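Local coordinates for protein glycosyltransferase Gtf1 (PDB 4PQG) that belongs to the glycosyltransferases with a GT-B-type fold and carries an additional extended beta-sheet domain, at residues Met213-Asp227 with Val236-His250. Sequence-based numbering, arbitrary orientation.
Sequences MKSLNLNKSDLVILD and VFEEAQTAHLAVVVH. With NAG (2-acetamido-2-deoxy-beta-D-glucopyranose), chain D.
V236 meets L226 tip to tip, its CG1 lying 4.1 Å from L226 CD2, and the same leucine methyl touches the edge of the F237 ring in its plane. L226 CG stands opposite its own backbone nitrogen (chi1 -171°), which turns both methyls toward V236 on helix 233-240. E239 lays its CB against M213 CB and bends at chi2 to bring OE1 into a weak salt bridge with K214 NZ; R210 is the stronger partner of this carboxylate. A240 CB faces V224 CB at an easy van der Waals distance, and A243 CB tucks in 3.3 Å from N219 O. At H244 the chain completes the right-handed beta-alpha-beta crossover of a Rossmann-like GT-B domain: strand 223-226, the central one of seven, runs parallel to its neighbour 244-248, inclined by 22°. A246 N gives the straightest of their bonds, 2.7 Å to V224 O. V248 CG2 packs unusually tightly on I225 CG2, while its CG1 lies over one face of the H250 imidazole. Farther on, H250 NE2 donates to D227 OD1 over 2.6 Å, on the anti side of a carboxylate also held by R32 and Q29. ND1 is hydrogen-bonded to NAG O6 at 2.8 Å, and the two bonds together hold the ring's rotation.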
# COMPACT_ATOMS: atom_id res chain seq x y z
N MET A 213 -3.63 -17.08 -13.91
CA MET A 213 -3.19 -18.07 -12.92
C MET A 213 -2.65 -19.34 -13.58
O MET A 213 -1.59 -19.83 -13.20
CB MET A 213 -4.31 -18.40 -11.94
CG MET A 213 -4.69 -17.26 -11.00
SD MET A 213 -3.41 -16.73 -9.85
CE MET A 213 -3.36 -18.12 -8.72
N LYS A 214 -3.36 -19.85 -14.58
CA LYS A 214 -2.96 -21.08 -15.29
C LYS A 214 -1.64 -20.85 -16.01
O LYS A 214 -0.78 -21.74 -16.04
CB LYS A 214 -4.05 -21.54 -16.27
CG LYS A 214 -5.29 -22.04 -15.55
CD LYS A 214 -6.28 -22.69 -16.49
CE LYS A 214 -7.45 -23.27 -15.71
NZ LYS A 214 -7.10 -24.54 -15.01
N SER A 215 -1.47 -19.65 -16.56
CA SER A 215 -0.21 -19.25 -17.23
C SER A 215 1.02 -19.26 -16.31
O SER A 215 2.14 -19.19 -16.80
CB SER A 215 -0.34 -17.89 -17.94
OG SER A 215 0.12 -16.80 -17.15
N LEU A 216 0.81 -19.30 -14.99
CA LEU A 216 1.95 -19.40 -14.06
C LEU A 216 2.54 -20.80 -14.00
O LEU A 216 3.69 -20.97 -13.57
CB LEU A 216 1.57 -18.96 -12.63
CG LEU A 216 1.02 -17.53 -12.50
CD1 LEU A 216 0.48 -17.27 -11.10
CD2 LEU A 216 2.08 -16.51 -12.89
N ASN A 217 1.76 -21.79 -14.41
CA ASN A 217 2.18 -23.19 -14.41
C ASN A 217 2.65 -23.56 -13.00
O ASN A 217 3.80 -23.98 -12.80
CB ASN A 217 3.27 -23.44 -15.47
CG ASN A 217 2.71 -23.42 -16.89
OD1 ASN A 217 1.58 -23.85 -17.12
ND2 ASN A 217 3.49 -22.93 -17.84
N LEU A 218 1.75 -23.37 -12.04
CA LEU A 218 2.07 -23.57 -10.63
C LEU A 218 2.46 -25.02 -10.33
O LEU A 218 1.78 -25.94 -10.78
CB LEU A 218 0.87 -23.17 -9.75
CG LEU A 218 0.54 -21.68 -9.70
CD1 LEU A 218 -0.74 -21.45 -8.91
CD2 LEU A 218 1.71 -20.90 -9.10
N ASN A 219 3.56 -25.20 -9.60
CA ASN A 219 4.01 -26.52 -9.15
C ASN A 219 3.62 -26.72 -7.70
O ASN A 219 3.36 -25.75 -6.98
CB ASN A 219 5.54 -26.67 -9.26
CG ASN A 219 6.06 -26.48 -10.68
OD1 ASN A 219 7.02 -25.73 -10.90
ND2 ASN A 219 5.47 -27.17 -11.65
N LYS A 220 3.62 -27.98 -7.26
CA LYS A 220 3.31 -28.32 -5.88
C LYS A 220 4.26 -27.62 -4.89
O LYS A 220 3.86 -27.30 -3.79
CB LYS A 220 3.34 -29.84 -5.69
CG LYS A 220 2.53 -30.34 -4.51
CD LYS A 220 2.86 -31.80 -4.20
CE LYS A 220 2.60 -32.15 -2.74
NZ LYS A 220 3.48 -31.37 -1.81
N SER A 221 5.50 -27.37 -5.30
CA SER A 221 6.47 -26.71 -4.42
C SER A 221 6.36 -25.18 -4.42
O SER A 221 7.11 -24.51 -3.71
CB SER A 221 7.90 -27.15 -4.75
OG SER A 221 8.34 -26.64 -6.00
N ASP A 222 5.44 -24.62 -5.20
CA ASP A 222 5.20 -23.17 -5.18
C ASP A 222 4.32 -22.77 -4.02
O ASP A 222 3.55 -23.59 -3.50
CB ASP A 222 4.57 -22.69 -6.49
CG ASP A 222 5.54 -22.71 -7.64
OD1 ASP A 222 6.75 -22.52 -7.42
OD2 ASP A 222 5.07 -22.92 -8.77
N LEU A 223 4.45 -21.51 -3.61
CA LEU A 223 3.58 -20.90 -2.62
C LEU A 223 2.90 -19.64 -3.18
O LEU A 223 3.56 -18.74 -3.71
CB LEU A 223 4.39 -20.53 -1.36
CG LEU A 223 3.67 -19.88 -0.16
CD1 LEU A 223 2.46 -20.69 0.33
CD2 LEU A 223 4.64 -19.61 0.98
N VAL A 224 1.58 -19.60 -3.05
CA VAL A 224 0.80 -18.40 -3.39
C VAL A 224 0.39 -17.74 -2.08
O VAL A 224 -0.25 -18.36 -1.23
CB VAL A 224 -0.42 -18.75 -4.28
CG1 VAL A 224 -1.29 -17.52 -4.53
CG2 VAL A 224 0.05 -19.35 -5.60
N ILE A 225 0.82 -16.49 -1.91
CA ILE A 225 0.45 -15.70 -0.75
C ILE A 225 -0.50 -14.60 -1.20
O ILE A 225 -0.16 -13.75 -2.03
CB ILE A 225 1.69 -15.08 -0.07
CG1 ILE A 225 2.69 -16.19 0.30
CG2 ILE A 225 1.28 -14.25 1.13
CD1 ILE A 225 3.99 -15.70 0.87
N LEU A 226 -1.69 -14.63 -0.62
CA LEU A 226 -2.75 -13.71 -0.97
C LEU A 226 -2.89 -12.56 0.04
O LEU A 226 -3.32 -12.76 1.18
CB LEU A 226 -4.05 -14.50 -1.08
CG LEU A 226 -5.30 -13.83 -1.64
CD1 LEU A 226 -5.02 -13.24 -3.01
CD2 LEU A 226 -6.40 -14.89 -1.72
N ASP A 227 -2.56 -11.36 -0.41
CA ASP A 227 -2.67 -10.17 0.44
C ASP A 227 -4.02 -9.47 0.38
O ASP A 227 -4.59 -9.10 1.43
CB ASP A 227 -1.51 -9.23 0.12
CG ASP A 227 -0.21 -9.76 0.68
OD1 ASP A 227 -0.16 -9.88 1.93
OD2 ASP A 227 0.71 -10.08 -0.12
N VAL A 236 -8.39 -17.41 -7.58
CA VAL A 236 -7.10 -17.61 -6.92
C VAL A 236 -7.10 -18.91 -6.07
O VAL A 236 -6.18 -19.73 -6.15
CB VAL A 236 -6.69 -16.37 -6.09
CG1 VAL A 236 -5.42 -16.62 -5.29
CG2 VAL A 236 -6.48 -15.18 -7.01
N PHE A 237 -8.15 -19.09 -5.26
CA PHE A 237 -8.30 -20.25 -4.40
C PHE A 237 -8.26 -21.53 -5.23
O PHE A 237 -7.49 -22.45 -4.92
CB PHE A 237 -9.60 -20.18 -3.56
CG PHE A 237 -9.42 -19.54 -2.20
CD1 PHE A 237 -9.97 -20.14 -1.06
CD2 PHE A 237 -8.71 -18.35 -2.04
CE1 PHE A 237 -9.80 -19.58 0.20
CE2 PHE A 237 -8.54 -17.77 -0.78
CZ PHE A 237 -9.09 -18.39 0.35
N GLU A 238 -9.05 -21.57 -6.30
CA GLU A 238 -9.17 -22.77 -7.12
C GLU A 238 -7.85 -23.12 -7.80
O GLU A 238 -7.40 -24.27 -7.74
CB GLU A 238 -10.27 -22.59 -8.15
CG GLU A 238 -11.66 -22.72 -7.56
CD GLU A 238 -12.75 -22.38 -8.55
OE1 GLU A 238 -12.43 -21.94 -9.68
OE2 GLU A 238 -13.93 -22.54 -8.21
N GLU A 239 -7.23 -22.12 -8.42
CA GLU A 239 -6.00 -22.33 -9.17
C GLU A 239 -4.78 -22.54 -8.30
O GLU A 239 -3.77 -23.07 -8.77
CB GLU A 239 -5.76 -21.18 -10.15
CG GLU A 239 -6.87 -21.01 -11.18
CD GLU A 239 -7.08 -22.27 -12.01
OE1 GLU A 239 -6.07 -22.89 -12.40
OE2 GLU A 239 -8.25 -22.62 -12.25
N ALA A 240 -4.86 -22.13 -7.04
CA ALA A 240 -3.74 -22.28 -6.12
C ALA A 240 -3.70 -23.67 -5.46
O ALA A 240 -2.71 -24.01 -4.83
CB ALA A 240 -3.77 -21.20 -5.04
N GLN A 241 -4.76 -24.46 -5.62
CA GLN A 241 -4.84 -25.78 -4.98
C GLN A 241 -3.73 -26.74 -5.42
O GLN A 241 -3.33 -27.61 -4.65
CB GLN A 241 -6.23 -26.41 -5.18
CG GLN A 241 -7.36 -25.64 -4.53
CD GLN A 241 -7.08 -25.32 -3.06
OE1 GLN A 241 -7.10 -26.20 -2.21
NE2 GLN A 241 -6.81 -24.04 -2.77
N THR A 242 -3.23 -26.58 -6.65
CA THR A 242 -2.14 -27.42 -7.14
C THR A 242 -0.80 -27.00 -6.56
O THR A 242 0.16 -27.76 -6.62
CB THR A 242 -2.06 -27.49 -8.69
OG1 THR A 242 -1.93 -26.17 -9.24
CG2 THR A 242 -3.29 -28.19 -9.27
N ALA A 243 -0.73 -25.80 -5.99
CA ALA A 243 0.45 -25.35 -5.26
C ALA A 243 0.14 -25.37 -3.76
O ALA A 243 -0.55 -26.27 -3.28
CB ALA A 243 0.86 -23.95 -5.71
N HIS A 244 0.67 -24.40 -3.02
CA HIS A 244 0.23 -24.13 -1.65
C HIS A 244 -0.33 -22.74 -1.60
O HIS A 244 0.11 -21.87 -2.34
CB HIS A 244 1.37 -24.27 -0.65
CG HIS A 244 2.04 -25.62 -0.68
ND1 HIS A 244 1.60 -26.67 0.03
CD2 HIS A 244 3.15 -26.07 -1.40
CE1 HIS A 244 2.39 -27.74 -0.20
NE2 HIS A 244 3.35 -27.37 -1.08
N LEU A 245 -1.30 -22.53 -0.71
CA LEU A 245 -2.01 -21.27 -0.59
C LEU A 245 -1.92 -20.74 0.84
O LEU A 245 -2.32 -21.41 1.79
CB LEU A 245 -3.48 -21.46 -1.01
CG LEU A 245 -4.40 -20.23 -0.87
CD1 LEU A 245 -3.95 -19.11 -1.80
CD2 LEU A 245 -5.85 -20.59 -1.11
N ALA A 246 -1.39 -19.53 0.97
CA ALA A 246 -1.37 -18.83 2.25
C ALA A 246 -2.18 -17.54 2.11
O ALA A 246 -2.18 -16.91 1.04
CB ALA A 246 0.06 -18.52 2.68
N VAL A 247 -2.90 -17.18 3.17
CA VAL A 247 -3.67 -15.92 3.23
C VAL A 247 -3.10 -15.07 4.36
O VAL A 247 -3.03 -15.52 5.52
CB VAL A 247 -5.18 -16.16 3.45
CG1 VAL A 247 -5.91 -14.86 3.81
CG2 VAL A 247 -5.80 -16.84 2.23
N VAL A 248 -2.65 -13.87 4.03
CA VAL A 248 -2.17 -12.94 5.04
C VAL A 248 -3.32 -12.09 5.54
O VAL A 248 -4.06 -11.50 4.74
CB VAL A 248 -1.04 -12.05 4.51
CG1 VAL A 248 -0.50 -11.14 5.60
CG2 VAL A 248 0.09 -12.91 3.98
N VAL A 249 -3.47 -12.06 6.87
CA VAL A 249 -4.46 -11.23 7.54
C VAL A 249 -3.76 -9.93 7.95
O VAL A 249 -2.79 -9.95 8.70
CB VAL A 249 -5.04 -11.94 8.79
CG1 VAL A 249 -6.09 -11.08 9.48
CG2 VAL A 249 -5.60 -13.30 8.41
N HIS A 250 -4.21 -8.80 7.41
CA HIS A 250 -3.49 -7.54 7.63
C HIS A 250 -4.00 -6.63 8.73
O HIS A 250 -3.21 -6.12 9.55
CB HIS A 250 -3.38 -6.77 6.33
CG HIS A 250 -2.42 -7.38 5.36
ND1 HIS A 250 -1.09 -7.23 5.47
CD2 HIS A 250 -2.63 -8.18 4.24
CE1 HIS A 250 -0.48 -7.88 4.47
NE2 HIS A 250 -1.43 -8.45 3.71
C1 NAG D . -2.64 -2.61 7.69
C2 NAG D . -3.08 -2.51 9.14
C3 NAG D . -1.69 -2.28 9.77
C4 NAG D . -0.67 -3.33 9.30
C5 NAG D . -0.69 -3.48 7.76
C6 NAG D . 0.35 -4.44 7.19
C7 NAG D . -4.86 -1.32 10.30
C8 NAG D . -5.58 -0.01 10.42
N2 NAG D . -3.90 -1.35 9.40
O1 NAG D . -3.39 -2.02 6.66
O3 NAG D . -1.75 -2.19 11.18
O4 NAG D . 0.61 -2.90 9.71
O5 NAG D . -2.03 -3.85 7.42
O6 NAG D . -0.02 -5.74 7.61
O7 NAG D . -5.18 -2.29 11.01